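PDB 1LRZ: aminoacyltransferase FemA from Staphylococcus aureus, which adds glycines 2 and 3 of the pentaglycine interpeptide bridge of staphylococcal peptidoglycan, using glycyl-tRNA(Gly) as donor. Local coordinates for residues Ser21-Gln25 and Ser72-Val77; Asn174-Arg179 and Lys381-Asn387. All blocks are in the same frame, centred on the assembly; numbering follows the deposited sequence.

Contact 1. Residues Ser21-Gln25 and Ser72-Val77; sequences SHFTQ and SNRGPV
With CG of His22 swung anti to the backbone N (chi1 -159°) and the chain of Arg74 bent at chi2 (-54°), CG of Arg74 comes to rest over one face of the imidazole. It is a CH-pi contact, 3.6 Å from Arg74 CG to the centroid of the His22 ring, displaced toward ND1; Phe23 CD1 of the same turn lies over the opposite face. The ring's rotation is fixed from its edge: His22 ND1 donates to Thr24 OG1 at 2.7 Å, in the ring plane and nearly straight. Thr24 OG1 in turn gives its proton to Asn73 O, 2.9 Å away, approaching from above the carbonyl plane. The result is a chain of hydrogen bonds from the type I turn His22-Gln25 to the type I' turn Ser72-Gly75. A water sits between His22 N and Arg74 O. On the apolar side, Val77 CG2 packs on Gln25 CG at 3.8 Å, and its CG1 meets Ser21 CB. His22 NE2 reaches the hydroxyl of Tyr364. The loop between helices 8-16 and 27-35 is pressed against the turn that interrupts strand 67-78, with Phe14 of helix 8-16 touching Val77 and His29 of helix 27-35 touching Thr24.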
loop_
_atom_site.group_PDB
_atom_site.type_symbol
_atom_site.label_atom_id
_atom_site.label_comp_id
_atom_site.label_asym_id
_atom_site.label_seq_id
_atom_site.Cartn_x
_atom_site.Cartn_y
_atom_site.Cartn_z
ATOM N N SER A 21 -12.613 5.717 0.486
ATOM C CA SER A 21 -12.846 5.852 -0.941
ATOM C C SER A 21 -11.584 5.178 -1.472
ATOM O O SER A 21 -10.489 5.711 -1.339
ATOM C CB SER A 21 -12.906 7.324 -1.356
ATOM O OG SER A 21 -11.858 8.063 -0.750
ATOM N N HIS A 22 -11.743 3.988 -2.034
ATOM C CA HIS A 22 -10.618 3.192 -2.551
ATOM C C HIS A 22 -9.944 3.854 -3.751
ATOM O O HIS A 22 -10.569 4.667 -4.440
ATOM C CB HIS A 22 -11.137 1.805 -2.945
ATOM C CG HIS A 22 -10.079 0.750 -3.021
ATOM N ND1 HIS A 22 -9.866 -0.004 -4.155
ATOM C CD2 HIS A 22 -9.234 0.262 -2.079
ATOM C CE1 HIS A 22 -8.942 -0.918 -3.908
ATOM N NE2 HIS A 22 -8.542 -0.779 -2.655
ATOM N N PHE A 23 -8.687 3.490 -4.021
ATOM C CA PHE A 23 -7.964 4.091 -5.139
ATOM C C PHE A 23 -8.605 3.727 -6.479
ATOM O O PHE A 23 -8.297 4.345 -7.492
ATOM C CB PHE A 23 -6.467 3.706 -5.135
ATOM C CG PHE A 23 -6.198 2.222 -5.238
ATOM C CD1 PHE A 23 -5.957 1.460 -4.093
ATOM C CD2 PHE A 23 -6.175 1.593 -6.478
ATOM C CE1 PHE A 23 -5.695 0.091 -4.181
ATOM C CE2 PHE A 23 -5.913 0.217 -6.579
ATOM C CZ PHE A 23 -5.674 -0.531 -5.428
ATOM N N THR A 24 -9.488 2.725 -6.478
ATOM C CA THR A 24 -10.204 2.330 -7.698
ATOM C C THR A 24 -11.440 3.227 -7.920
ATOM O O THR A 24 -12.065 3.184 -8.980
ATOM C CB THR A 24 -10.677 0.856 -7.636
ATOM O OG1 THR A 24 -11.256 0.605 -6.350
ATOM C CG2 THR A 24 -9.505 -0.100 -7.874
ATOM N N GLN A 25 -11.801 4.022 -6.913
ATOM C CA GLN A 25 -12.948 4.935 -7.025
ATOM C C GLN A 25 -12.393 6.328 -7.328
ATOM O O GLN A 25 -12.643 7.289 -6.595
ATOM C CB GLN A 25 -13.760 4.951 -5.716
ATOM C CG GLN A 25 -14.527 3.639 -5.455
ATOM C CD GLN A 25 -15.556 3.318 -6.551
ATOM O OE1 GLN A 25 -15.671 2.171 -7.015
ATOM N NE2 GLN A 25 -16.311 4.326 -6.954
ATOM N N SER A 72 -18.786 -3.328 -8.799
ATOM C CA SER A 72 -18.689 -2.012 -8.148
ATOM C C SER A 72 -17.283 -1.481 -7.844
ATOM O O SER A 72 -17.138 -0.399 -7.269
ATOM C CB SER A 72 -19.512 -1.995 -6.854
ATOM O OG SER A 72 -18.918 -2.820 -5.863
ATOM N N ASN A 73 -16.250 -2.242 -8.191
ATOM C CA ASN A 73 -14.878 -1.789 -7.985
ATOM C C ASN A 73 -14.548 -1.208 -6.600
ATOM O O ASN A 73 -14.018 -0.100 -6.507
ATOM C CB ASN A 73 -14.523 -0.741 -9.053
ATOM C CG ASN A 73 -14.615 -1.294 -10.474
ATOM O OD1 ASN A 73 -15.712 -1.466 -11.023
ATOM N ND2 ASN A 73 -13.466 -1.581 -11.073
ATOM N N ARG A 74 -14.843 -1.953 -5.538
ATOM C CA ARG A 74 -14.573 -1.506 -4.163
ATOM C C ARG A 74 -15.451 -0.343 -3.711
ATOM O O ARG A 74 -15.217 0.253 -2.652
ATOM C CB ARG A 74 -13.096 -1.112 -4.001
ATOM C CG ARG A 74 -12.173 -2.262 -3.627
ATOM C CD ARG A 74 -12.689 -2.950 -2.393
ATOM N NE ARG A 74 -11.729 -3.835 -1.741
ATOM C CZ ARG A 74 -12.065 -4.646 -0.747
ATOM N NH1 ARG A 74 -11.161 -5.429 -0.172
ATOM N NH2 ARG A 74 -13.330 -4.684 -0.349
ATOM N N GLY A 75 -16.452 -0.014 -4.518
ATOM C CA GLY A 75 -17.356 1.066 -4.166
ATOM C C GLY A 75 -18.647 0.447 -3.673
ATOM O O GLY A 75 -18.721 -0.771 -3.556
ATOM N N PRO A 76 -19.695 1.238 -3.417
ATOM C CA PRO A 76 -19.756 2.697 -3.551
ATOM C C PRO A 76 -19.143 3.487 -2.398
ATOM O O PRO A 76 -18.870 2.950 -1.325
ATOM C CB PRO A 76 -21.252 2.961 -3.658
ATOM C CG PRO A 76 -21.825 1.922 -2.754
ATOM C CD PRO A 76 -21.026 0.684 -3.103
ATOM N N VAL A 77 -18.931 4.772 -2.643
ATOM C CA VAL A 77 -18.412 5.677 -1.626
ATOM C C VAL A 77 -19.686 6.386 -1.172
ATOM O O VAL A 77 -20.366 7.031 -1.972
ATOM C CB VAL A 77 -17.418 6.675 -2.230
ATOM C CG1 VAL A 77 -16.849 7.568 -1.138
ATOM C CG2 VAL A 77 -16.288 5.901 -2.942
HETATM O O HOH W 1 -14.477 2.817 -2.074
#

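Contact 2. Residues Asn174-Arg179 and Lys381-Asn387; sequences NMDGLR and KFKKGYN
Backbone meets backbone where Asp176 N donates to Gly385 O at 2.9 Å, in the carbonyl plane, joining the N-cap of helix 177-187 to the Schellman motif that closes helix 377-384. Met175 CA adds a CA-H...O contact to the same oxygen. Arg179 carries most of the side-chain contact. Bent at chi2 (69°) and again at chi3, its chain passes close over Gly385, with Arg179 CD 3.4 Å from Gly385 CA, where the lack of a side chain admits it. Farther along, one face of the guanidinium lies over Lys381 O and Phe382 CA, while Leu178 CD2 covers the opposite face. In its own plane, Arg179 NH2 forms a salt bridge with the syn lone pair of Asp176 OD1 at 2.9 Å, which fixes the turn of the guanidinium. Tyr386 is approached by two residues: Arg179 CG sits over one ring face, 4.3 Å from the centroid, while Met175 SD makes an oblique Met-aromatic contact, 5.0 Å from the Tyr386 centroid, and Met175 CE packs 3.6 Å from Tyr386 CE1. At the other end, Asn387 CB packs against Asn174 O, and a water bridges Asn174 ND2 to Asn387 OD1, with the amide planes 70° apart. Helix 341-355 backs the contact, Trp347 touching Met175 and Tyr343 touching Phe382 and Tyr386, while Phe363 of strand 360-365 meets the Tyr386 ring.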
loop_
_atom_site.group_PDB
_atom_site.type_symbol
_atom_site.label_atom_id
_atom_site.label_comp_id
_atom_site.label_asym_id
_atom_site.label_seq_id
_atom_site.Cartn_x
_atom_site.Cartn_y
_atom_site.Cartn_z
ATOM N N ASN A 174 6.806 3.572 18.227
ATOM C CA ASN A 174 5.843 2.483 18.345
ATOM C C ASN A 174 6.228 1.221 17.571
ATOM O O ASN A 174 5.519 0.225 17.641
ATOM C CB ASN A 174 4.440 2.956 17.911
ATOM C CG ASN A 174 3.889 4.052 18.817
ATOM O OD1 ASN A 174 4.398 4.260 19.918
ATOM N ND2 ASN A 174 2.836 4.749 18.364
ATOM N N MET A 175 7.330 1.271 16.821
ATOM C CA MET A 175 7.802 0.101 16.072
ATOM C C MET A 175 8.389 -0.877 17.084
ATOM O O MET A 175 8.765 -0.470 18.180
ATOM C CB MET A 175 8.937 0.468 15.095
ATOM C CG MET A 175 8.542 1.256 13.849
ATOM S SD MET A 175 9.978 1.607 12.789
ATOM C CE MET A 175 9.237 2.740 11.578
ATOM N N ASP A 176 8.478 -2.158 16.728
ATOM C CA ASP A 176 9.096 -3.101 17.647
ATOM C C ASP A 176 10.623 -2.967 17.481
ATOM O O ASP A 176 11.106 -2.277 16.566
ATOM C CB ASP A 176 8.589 -4.540 17.409
ATOM C CG ASP A 176 9.014 -5.136 16.062
ATOM O OD1 ASP A 176 8.593 -6.273 15.781
ATOM O OD2 ASP A 176 9.763 -4.507 15.298
ATOM N N GLY A 177 11.383 -3.591 18.372
ATOM C CA GLY A 177 12.832 -3.473 18.319
ATOM C C GLY A 177 13.490 -3.671 16.967
ATOM O O GLY A 177 14.330 -2.869 16.550
ATOM N N LEU A 178 13.116 -4.743 16.279
ATOM C CA LEU A 178 13.695 -5.048 14.980
ATOM C C LEU A 178 13.386 -3.971 13.918
ATOM O O LEU A 178 14.285 -3.544 13.190
ATOM C CB LEU A 178 13.208 -6.430 14.524
ATOM C CG LEU A 178 13.908 -7.088 13.332
ATOM C CD1 LEU A 178 15.424 -7.135 13.559
ATOM C CD2 LEU A 178 13.337 -8.494 13.137
ATOM N N ARG A 179 12.136 -3.514 13.827
ATOM C CA ARG A 179 11.817 -2.484 12.831
ATOM C C ARG A 179 12.477 -1.143 13.145
ATOM O O ARG A 179 12.965 -0.456 12.254
ATOM C CB ARG A 179 10.298 -2.291 12.699
ATOM C CG ARG A 179 9.638 -3.368 11.851
ATOM C CD ARG A 179 9.683 -4.685 12.597
ATOM N NE ARG A 179 9.927 -5.784 11.698
ATOM C CZ ARG A 179 9.814 -7.060 12.026
ATOM N NH1 ARG A 179 10.065 -7.970 11.106
ATOM N NH2 ARG A 179 9.444 -7.423 13.253
ATOM N N LYS A 381 4.505 -10.653 9.962
ATOM C CA LYS A 381 5.348 -10.293 11.110
ATOM C C LYS A 381 6.011 -8.936 10.843
ATOM O O LYS A 381 6.187 -8.110 11.745
ATOM C CB LYS A 381 6.433 -11.363 11.333
ATOM C CG LYS A 381 5.910 -12.696 11.841
ATOM C CD LYS A 381 7.039 -13.714 12.016
ATOM C CE LYS A 381 6.509 -15.036 12.585
ATOM N NZ LYS A 381 7.604 -16.046 12.802
ATOM N N PHE A 382 6.382 -8.716 9.591
ATOM C CA PHE A 382 7.019 -7.465 9.201
ATOM C C PHE A 382 6.033 -6.305 9.401
ATOM O O PHE A 382 6.363 -5.300 10.035
ATOM C CB PHE A 382 7.488 -7.587 7.749
ATOM C CG PHE A 382 8.027 -6.315 7.150
ATOM C CD1 PHE A 382 7.199 -5.478 6.398
ATOM C CD2 PHE A 382 9.377 -5.990 7.267
ATOM C CE1 PHE A 382 7.712 -4.334 5.762
ATOM C CE2 PHE A 382 9.902 -4.848 6.639
ATOM C CZ PHE A 382 9.070 -4.023 5.886
ATOM N N LYS A 383 4.816 -6.463 8.896
ATOM C CA LYS A 383 3.796 -5.428 9.027
ATOM C C LYS A 383 3.454 -5.200 10.503
ATOM O O LYS A 383 3.309 -4.056 10.957
ATOM C CB LYS A 383 2.567 -5.832 8.208
ATOM C CG LYS A 383 2.900 -5.899 6.710
ATOM C CD LYS A 383 1.740 -6.320 5.825
ATOM C CE LYS A 383 2.215 -6.332 4.362
ATOM N NZ LYS A 383 1.154 -6.638 3.365
ATOM N N LYS A 384 3.366 -6.294 11.253
ATOM C CA LYS A 384 3.075 -6.242 12.683
ATOM C C LYS A 384 4.084 -5.354 13.415
ATOM O O LYS A 384 3.717 -4.574 14.306
ATOM C CB LYS A 384 3.120 -7.663 13.262
ATOM C CG LYS A 384 2.820 -7.752 14.746
ATOM C CD LYS A 384 2.979 -9.178 15.226
ATOM C CE LYS A 384 2.851 -9.271 16.739
ATOM N NZ LYS A 384 2.951 -10.692 17.183
ATOM N N GLY A 385 5.348 -5.469 13.013
ATOM C CA GLY A 385 6.416 -4.704 13.632
ATOM C C GLY A 385 6.298 -3.190 13.527
ATOM O O GLY A 385 6.963 -2.475 14.285
ATOM N N TYR A 386 5.465 -2.699 12.604
ATOM C CA TYR A 386 5.265 -1.262 12.419
ATOM C C TYR A 386 4.128 -0.720 13.288
ATOM O O TYR A 386 3.793 0.466 13.221
ATOM C CB TYR A 386 4.964 -0.953 10.943
ATOM C CG TYR A 386 6.193 -0.899 10.064
ATOM C CD1 TYR A 386 6.935 0.276 9.931
ATOM C CD2 TYR A 386 6.632 -2.035 9.383
ATOM C CE1 TYR A 386 8.088 0.314 9.129
ATOM C CE2 TYR A 386 7.781 -2.009 8.589
ATOM C CZ TYR A 386 8.504 -0.837 8.462
ATOM O OH TYR A 386 9.639 -0.822 7.658
ATOM N N ASN A 387 3.542 -1.597 14.095
ATOM C CA ASN A 387 2.430 -1.255 14.979
ATOM C C ASN A 387 1.135 -1.066 14.203
ATOM O O ASN A 387 0.266 -0.324 14.632
ATOM C CB ASN A 387 2.700 0.030 15.789
ATOM C CG ASN A 387 1.784 0.148 17.003
ATOM O OD1 ASN A 387 1.337 1.234 17.367
ATOM N ND2 ASN A 387 1.508 -0.977 17.637
HETATM O O HOH W 2 2.071 3.733 15.774
#

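How the contacts relate
Contacts 1 and 2 lie on opposite sides of the chain's centre, 29 Å apart between centres and about 12 Å between nearest atoms, so they do not touch. They follow in series along the chain: contact 1 closes within the first 77 residues, whereas contact 2 joins segments 202 residues apart, bridging a span that includes the two long helices 245-272 and 277-307. Contact 1 belongs to the seven-stranded sheet, through strand 67-78; contact 2 brings together two helix ends beside the nine-stranded one. Strand 360-365 serves both, with Tyr364 bonded to His22 and Phe363 against Tyr386.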